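Local structure of neurotoxin (Clostridium botulinum, 3N7L) at residues 43-48 with 200-206; 81-86 with 107-112; 86-90 with 191-195. The protein is the receptor-binding domain of a botulinum neurotoxin and probably attaches the toxin to gangliosides on the nerve-cell surface. One frame throughout, in Å; residues are numbered along the deposited sequence.

Contact 1: 43-48 with 200-206; sequences DFKLGS and NINMWIR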
# COMPACT_ATOMS: atom_id res chain seq x y z
N ASP A 43 -9.74 -6.89 8.01
CA ASP A 43 -8.54 -7.67 8.24
C ASP A 43 -8.43 -8.11 9.70
O ASP A 43 -9.15 -7.61 10.57
CB ASP A 43 -7.34 -6.80 7.93
CG ASP A 43 -7.34 -5.52 8.76
OD1 ASP A 43 -6.86 -5.56 9.92
OD2 ASP A 43 -7.84 -4.49 8.28
N PHE A 44 -7.55 -9.07 9.96
CA PHE A 44 -7.30 -9.48 11.33
C PHE A 44 -5.83 -9.12 11.56
O PHE A 44 -5.01 -9.18 10.63
CB PHE A 44 -7.61 -10.97 11.57
CG PHE A 44 -6.79 -11.95 10.76
CD1 PHE A 44 -5.55 -12.40 11.22
CD2 PHE A 44 -7.31 -12.51 9.60
CE1 PHE A 44 -4.85 -13.39 10.54
CE2 PHE A 44 -6.62 -13.51 8.90
CZ PHE A 44 -5.38 -13.95 9.38
N LYS A 45 -5.51 -8.70 12.77
CA LYS A 45 -4.16 -8.28 13.10
C LYS A 45 -3.46 -9.15 14.14
O LYS A 45 -4.04 -9.52 15.16
CB LYS A 45 -4.20 -6.84 13.58
CG LYS A 45 -2.86 -6.24 13.96
CD LYS A 45 -3.09 -4.91 14.66
CE LYS A 45 -1.78 -4.24 15.05
NZ LYS A 45 -2.05 -2.96 15.77
N LEU A 46 -2.19 -9.47 13.86
CA LEU A 46 -1.35 -10.28 14.72
C LEU A 46 -0.06 -9.51 14.99
O LEU A 46 0.30 -8.61 14.23
CB LEU A 46 -1.00 -11.61 14.05
CG LEU A 46 -2.02 -12.75 14.09
CD1 LEU A 46 -3.35 -12.29 13.56
CD2 LEU A 46 -1.51 -13.94 13.28
N GLY A 47 0.64 -9.85 16.07
CA GLY A 47 1.88 -9.17 16.39
C GLY A 47 2.95 -10.12 16.89
O GLY A 47 2.64 -11.23 17.33
N SER A 48 4.21 -9.71 16.80
CA SER A 48 5.31 -10.54 17.27
C SER A 48 5.33 -10.48 18.80
O SER A 48 6.10 -11.18 19.45
CB SER A 48 6.64 -10.05 16.69
OG SER A 48 6.85 -8.67 16.95
N ASN A 200 9.39 -5.20 17.78
CA ASN A 200 8.00 -5.65 17.80
C ASN A 200 7.28 -5.23 16.52
O ASN A 200 7.08 -4.04 16.27
CB ASN A 200 7.29 -5.06 19.02
CG ASN A 200 7.29 -3.54 19.01
OD1 ASN A 200 8.34 -2.91 18.88
ND2 ASN A 200 6.11 -2.95 19.14
N ILE A 201 6.91 -6.21 15.71
CA ILE A 201 6.23 -5.93 14.45
C ILE A 201 4.80 -6.46 14.41
O ILE A 201 4.44 -7.37 15.16
CB ILE A 201 7.00 -6.52 13.25
CG1 ILE A 201 7.17 -8.03 13.43
CG2 ILE A 201 8.36 -5.85 13.13
CD1 ILE A 201 7.95 -8.69 12.30
N ASN A 202 3.99 -5.86 13.54
CA ASN A 202 2.60 -6.28 13.37
C ASN A 202 2.36 -6.74 11.94
O ASN A 202 3.08 -6.36 11.02
CB ASN A 202 1.63 -5.15 13.70
CG ASN A 202 1.62 -4.81 15.17
OD1 ASN A 202 2.23 -3.82 15.59
ND2 ASN A 202 0.94 -5.62 15.96
N MET A 203 1.33 -7.55 11.79
CA MET A 203 0.94 -8.08 10.49
C MET A 203 -0.58 -8.07 10.39
O MET A 203 -1.28 -8.38 11.36
CB MET A 203 1.46 -9.51 10.35
CG MET A 203 0.93 -10.28 9.16
SD MET A 203 1.73 -11.91 9.05
CE MET A 203 0.90 -12.79 10.36
N TRP A 204 -1.07 -7.68 9.22
CA TRP A 204 -2.50 -7.65 8.96
C TRP A 204 -2.76 -8.57 7.77
O TRP A 204 -2.05 -8.49 6.78
CB TRP A 204 -2.96 -6.23 8.59
CG TRP A 204 -2.92 -5.23 9.70
CD1 TRP A 204 -3.95 -4.85 10.50
CD2 TRP A 204 -1.79 -4.45 10.10
NE1 TRP A 204 -3.53 -3.88 11.38
CE2 TRP A 204 -2.21 -3.62 11.16
CE3 TRP A 204 -0.45 -4.38 9.67
CZ2 TRP A 204 -1.34 -2.72 11.79
CZ3 TRP A 204 0.41 -3.49 10.30
CH2 TRP A 204 -0.04 -2.67 11.35
N ILE A 205 -3.76 -9.43 7.88
CA ILE A 205 -4.10 -10.33 6.79
C ILE A 205 -5.55 -10.14 6.41
O ILE A 205 -6.40 -9.91 7.27
CB ILE A 205 -3.89 -11.81 7.18
CG1 ILE A 205 -2.40 -12.09 7.39
CG2 ILE A 205 -4.47 -12.71 6.10
CD1 ILE A 205 -1.55 -11.88 6.15
N ARG A 206 -5.84 -10.26 5.13
CA ARG A 206 -7.18 -10.07 4.64
C ARG A 206 -7.45 -11.02 3.45
O ARG A 206 -6.60 -11.17 2.58
CB ARG A 206 -7.33 -8.61 4.22
CG ARG A 206 -8.53 -8.30 3.40
CD ARG A 206 -8.22 -7.21 2.40
NE ARG A 206 -9.04 -7.46 1.22
CZ ARG A 206 -9.15 -6.65 0.18
NH1 ARG A 206 -9.93 -7.03 -0.81
NH2 ARG A 206 -8.50 -5.50 0.12

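Contact 2: 81-86 with 107-112; sequences INKWVS and IISNFL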
# COMPACT_ATOMS: atom_id res chain seq x y z
N ILE A 81 2.72 -5.57 6.61
CA ILE A 81 3.67 -5.78 7.69
C ILE A 81 4.14 -4.39 8.11
O ILE A 81 4.66 -3.64 7.28
CB ILE A 81 4.88 -6.62 7.21
CG1 ILE A 81 4.39 -7.98 6.69
CG2 ILE A 81 5.87 -6.83 8.35
CD1 ILE A 81 5.47 -8.82 6.05
N ASN A 82 3.95 -4.02 9.37
CA ASN A 82 4.40 -2.69 9.72
C ASN A 82 5.75 -2.65 10.38
O ASN A 82 5.98 -3.22 11.44
CB ASN A 82 3.42 -1.91 10.59
CG ASN A 82 3.91 -0.50 10.83
OD1 ASN A 82 4.45 0.14 9.92
ND2 ASN A 82 3.76 -0.01 12.06
N LYS A 83 6.61 -1.90 9.70
CA LYS A 83 7.99 -1.70 10.06
C LYS A 83 8.74 -2.90 9.55
O LYS A 83 9.47 -3.56 10.28
CB LYS A 83 8.17 -1.50 11.55
CG LYS A 83 8.89 -0.20 11.86
CD LYS A 83 8.17 0.98 11.21
CE LYS A 83 8.98 2.26 11.35
NZ LYS A 83 10.31 2.15 10.68
N TRP A 84 8.51 -3.18 8.27
CA TRP A 84 9.19 -4.26 7.60
C TRP A 84 10.47 -3.61 7.10
O TRP A 84 10.57 -3.19 5.94
CB TRP A 84 8.35 -4.79 6.42
CG TRP A 84 9.01 -5.94 5.70
CD1 TRP A 84 10.19 -6.55 6.04
CD2 TRP A 84 8.55 -6.59 4.51
NE1 TRP A 84 10.48 -7.54 5.13
CE2 TRP A 84 9.49 -7.59 4.18
CE3 TRP A 84 7.43 -6.43 3.69
CZ2 TRP A 84 9.35 -8.42 3.07
CZ3 TRP A 84 7.29 -7.26 2.57
CH2 TRP A 84 8.25 -8.24 2.28
N VAL A 85 11.42 -3.47 8.02
CA VAL A 85 12.70 -2.87 7.70
C VAL A 85 13.60 -3.87 6.97
O VAL A 85 13.43 -5.09 7.10
CB VAL A 85 13.39 -2.35 8.99
CG1 VAL A 85 12.62 -1.15 9.53
CG2 VAL A 85 13.43 -3.44 10.05
N SER A 86 14.54 -3.35 6.19
CA SER A 86 15.43 -4.18 5.39
C SER A 86 16.37 -5.09 6.18
O SER A 86 16.93 -6.03 5.62
CB SER A 86 16.25 -3.30 4.44
OG SER A 86 17.16 -2.48 5.15
N ILE A 107 9.38 -14.30 6.45
CA ILE A 107 10.05 -13.08 6.03
C ILE A 107 11.40 -12.98 6.73
O ILE A 107 11.57 -13.47 7.85
CB ILE A 107 9.22 -11.82 6.38
CG1 ILE A 107 8.94 -11.78 7.89
CG2 ILE A 107 7.92 -11.80 5.58
CD1 ILE A 107 8.14 -10.56 8.33
N ILE A 108 12.36 -12.36 6.05
CA ILE A 108 13.69 -12.14 6.59
C ILE A 108 14.30 -11.03 5.75
O ILE A 108 14.24 -11.07 4.52
CB ILE A 108 14.57 -13.43 6.54
CG1 ILE A 108 15.92 -13.16 7.21
CG2 ILE A 108 14.77 -13.90 5.11
CD1 ILE A 108 16.76 -14.41 7.40
N SER A 109 14.84 -10.01 6.41
CA SER A 109 15.40 -8.86 5.71
C SER A 109 14.28 -8.32 4.82
O SER A 109 13.14 -8.22 5.25
CB SER A 109 16.60 -9.26 4.86
OG SER A 109 17.66 -9.72 5.67
N ASN A 110 14.61 -7.98 3.57
CA ASN A 110 13.60 -7.46 2.65
C ASN A 110 12.97 -8.56 1.80
O ASN A 110 12.45 -8.30 0.72
CB ASN A 110 14.21 -6.38 1.74
CG ASN A 110 15.44 -6.88 0.96
OD1 ASN A 110 15.65 -6.51 -0.20
ND2 ASN A 110 16.25 -7.70 1.60
N PHE A 111 13.00 -9.80 2.31
CA PHE A 111 12.44 -10.95 1.59
C PHE A 111 11.18 -11.57 2.18
O PHE A 111 11.04 -11.70 3.40
CB PHE A 111 13.45 -12.10 1.48
CG PHE A 111 14.70 -11.77 0.72
CD1 PHE A 111 15.75 -11.09 1.33
CD2 PHE A 111 14.83 -12.14 -0.62
CE1 PHE A 111 16.91 -10.79 0.63
CE2 PHE A 111 15.98 -11.84 -1.33
CZ PHE A 111 17.03 -11.16 -0.71
N LEU A 112 10.28 -11.97 1.29
CA LEU A 112 9.06 -12.69 1.65
C LEU A 112 9.31 -14.00 0.92
O LEU A 112 9.47 -14.01 -0.31
CB LEU A 112 7.81 -12.03 1.07
CG LEU A 112 6.52 -12.85 1.28
CD1 LEU A 112 6.07 -12.71 2.72
CD2 LEU A 112 5.43 -12.36 0.34

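Contact 3: 86-90 with 191-195; sequences SNLPG and TGLIT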
# COMPACT_ATOMS: atom_id res chain seq x y z
N SER A 86 14.54 -3.35 6.19
CA SER A 86 15.43 -4.18 5.39
C SER A 86 16.37 -5.09 6.18
O SER A 86 16.93 -6.03 5.62
CB SER A 86 16.25 -3.30 4.44
OG SER A 86 17.16 -2.48 5.15
N ASN A 87 16.56 -4.82 7.47
CA ASN A 87 17.43 -5.66 8.28
C ASN A 87 16.62 -6.41 9.32
O ASN A 87 17.12 -6.75 10.40
CB ASN A 87 18.52 -4.83 8.96
CG ASN A 87 17.98 -3.91 10.04
OD1 ASN A 87 18.71 -3.51 10.95
ND2 ASN A 87 16.70 -3.57 9.95
N LEU A 88 15.37 -6.68 8.99
CA LEU A 88 14.48 -7.41 9.88
C LEU A 88 14.96 -8.85 10.02
O LEU A 88 15.42 -9.46 9.06
CB LEU A 88 13.06 -7.43 9.30
CG LEU A 88 11.99 -8.06 10.18
CD1 LEU A 88 11.66 -7.10 11.31
CD2 LEU A 88 10.74 -8.34 9.36
N PRO A 89 14.88 -9.41 11.24
CA PRO A 89 15.32 -10.79 11.41
C PRO A 89 14.28 -11.74 10.79
O PRO A 89 13.28 -11.29 10.24
CB PRO A 89 15.42 -10.94 12.93
CG PRO A 89 14.35 -10.00 13.42
CD PRO A 89 14.54 -8.79 12.53
N GLY A 90 14.53 -13.04 10.88
CA GLY A 90 13.61 -14.01 10.31
C GLY A 90 12.37 -14.32 11.14
O GLY A 90 12.42 -14.42 12.36
N THR A 191 18.77 -15.50 13.01
CA THR A 191 18.55 -14.94 11.68
C THR A 191 18.91 -13.46 11.64
O THR A 191 18.43 -12.71 10.80
CB THR A 191 17.09 -15.14 11.21
OG1 THR A 191 16.19 -14.77 12.25
CG2 THR A 191 16.86 -16.60 10.82
N GLY A 192 19.78 -13.05 12.57
CA GLY A 192 20.23 -11.67 12.61
C GLY A 192 19.41 -10.73 13.46
O GLY A 192 19.16 -9.59 13.05
N LEU A 193 19.00 -11.19 14.64
CA LEU A 193 18.19 -10.36 15.54
C LEU A 193 18.78 -8.97 15.74
O LEU A 193 19.76 -8.80 16.48
CB LEU A 193 18.03 -11.07 16.89
CG LEU A 193 17.34 -10.27 18.00
CD1 LEU A 193 15.96 -9.82 17.54
CD2 LEU A 193 17.24 -11.14 19.24
N ILE A 194 18.19 -7.98 15.09
CA ILE A 194 18.64 -6.60 15.20
C ILE A 194 17.44 -5.67 15.31
O ILE A 194 17.10 -4.93 14.38
CB ILE A 194 19.50 -6.18 13.98
CG1 ILE A 194 20.69 -7.14 13.83
CG2 ILE A 194 20.02 -4.75 14.15
CD1 ILE A 194 21.59 -6.83 12.65
N THR A 195 16.77 -5.73 16.46
CA THR A 195 15.60 -4.89 16.72
C THR A 195 15.99 -3.41 16.66
O THR A 195 17.15 -3.06 16.40
CB THR A 195 15.01 -5.18 18.11
OG1 THR A 195 16.02 -5.03 19.11
CG2 THR A 195 14.43 -6.58 18.17
O HOH W 1 19.65 -8.34 10.75

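Contact 1: 43-48 with 200-206
F44 and I205 form one hydrogen-bonded pair of an antiparallel strand pairing, and L46 and M203 form the next. Strands 44-47 and 202-206 are neighbours in a sheet of the N-terminal half of the domain, whose sequence belongs to the concanavalin-like (jelly-roll) clan. Four backbone bonds join the two pairs. The straightest runs from L46 N to M203 O, at 173°.

On the buried face, I205 lies against the F44 ring. Its CB sits over one face, 3.8 Å from the ring centroid, in a CH-pi contact offset toward CZ. F44 CG stands between its own backbone N and carbonyl carbon (chi1 61°), which swings the ring over I205. Further along, L46 CD2 and M203 CE meet at 4.0 Å, the two chains running side by side. F183 and M185 of strand 180-187 pack on this face.

The other face carries K45, N202 and W204. K45 is extended throughout, with CG anti to the backbone N. Its methylenes therefore run alongside the indole of W204, and CG lies over the five-membered ring, 3.9 Å from its centroid. R80 makes a cation-pi contact with the same indole. K45 CE passes on to the amide of N202, 3.2 Å from ND2. D43 OD1 comes to the edge of the indole, 3.1 Å from W204 CD1, with the carboxylate plane turned 79° from the ring.

Beyond the strands, S48 grips I201 twice: S48 N donates to I201 O, and S48 OG accepts from I201 N at 2.8 Å.

Contact 2: 81-86 with 107-112
This is a loop-to-hairpin contact, centred on the indole of W84. Segment 81-86 is the end of strand 72-82 and the loop that follows. Segment 107-112 is the tip of the hairpin made by strands 102-108 and 111-117, with a type II' turn from I108 to F111. Strand 72-82 belongs to one sheet of the concanavalin-like N-terminal half and the hairpin strands to another, so the contact joins the two sheets.

W84 is the centre of an inverse gamma turn. Its chi1 of -179° extends the indole away from its own amide nitrogen and across to the hairpin. NE1 donates to S109 O at 2.7 Å. The bond is bent, 146° at the hydrogen. The acceptor lies 17° out of the indole plane, while the donor lies in the plane of the S109 carbonyl.

The six-membered part of the indole reaches further along the hairpin. CZ2 is 3.7 Å from F111 O, and CH2 is 4.0 Å from L112 CB; the W84 and L112 side chains cross at about a right angle. I81 CD1 sits over one face of the indole, toward its rim. The same methyl meets I107 tip to tip, 3.9 Å from CG2. Outside the two segments, Y130 packs edge-to-face with W84, and the Y139 ring meets it too.

S86 O also approaches the turn. It lies 3.2 Å from S109 CA, in a CA-H...O contact.

The polar edge of the indole thus meets a backbone carbonyl of the turn, while its carbon rim packs on hairpin backbone, L112 CB and isoleucine methyls. The N-H of this buried tryptophan has an acceptor, and that bond, together with the packing, would limit rotation of the ring.

Contact 3: 86-90 with 191-195
The backbones come nearest at P89 and L193, CA to CA 5.0 Å, on two irregular loops whose end-to-end directions are 138° apart. Neither segment holds a helix or strand. G192 has a positive phi, and the chain bends there on its way past P89.

The P89 ring is the main apolar surface. Its CB lies 3.8 Å from L193 CA, so the proline packs on backbone rather than on the leucine side chain. L193 CD1 approaches more loosely, 4.4 Å from P89 CG.

T191 OG1 accepts from G90 N at 2.8 Å, with an angle of 146° at the hydrogen. A chi1 of 47° tucks the hydroxyl back over the backbone of T191, facing G90. The same oxygen is hydrogen-bonded to I188 O and to K187 NZ, so three partners hold it.

These loops belong to the concanavalin-like N-terminal half. One leads from strand 72-82 to strand 91-93, and the other follows strand 180-187. Strands 91-93 and 180-187 are paired in a sheet, and the contact continues their association past the end of the pairing.

At the more exposed end, the side chains of I194 and N87 cross at about a right angle, with I194 CG2 3.7 Å from N87 OD1. Between the loops a water donates to N87 O at 3.0 Å and to G192 O at 2.7 Å.

How the contacts relate
From the N terminus, strand 44-47 comes first, and its partner 200-206 comes last. Contact 1 therefore closes the longest loop, and both other contacts lie within it. Strand 72-82 pairs with strand 202-211, and N82 N probably bonds to N202 O, joining contact 1 to contact 2. The chain then runs through S86, which contacts 2 and 3 share. Contact 2 closes a short loop at 107-112; contact 3 closes a longer one at 191-195. Their segments alternate, so these two loops cross. S109 N probably bonds to L88 O between them. L88 also packs on I107 and I201, linking its loop to strand 102-108 and to the residue just before strand 202-211.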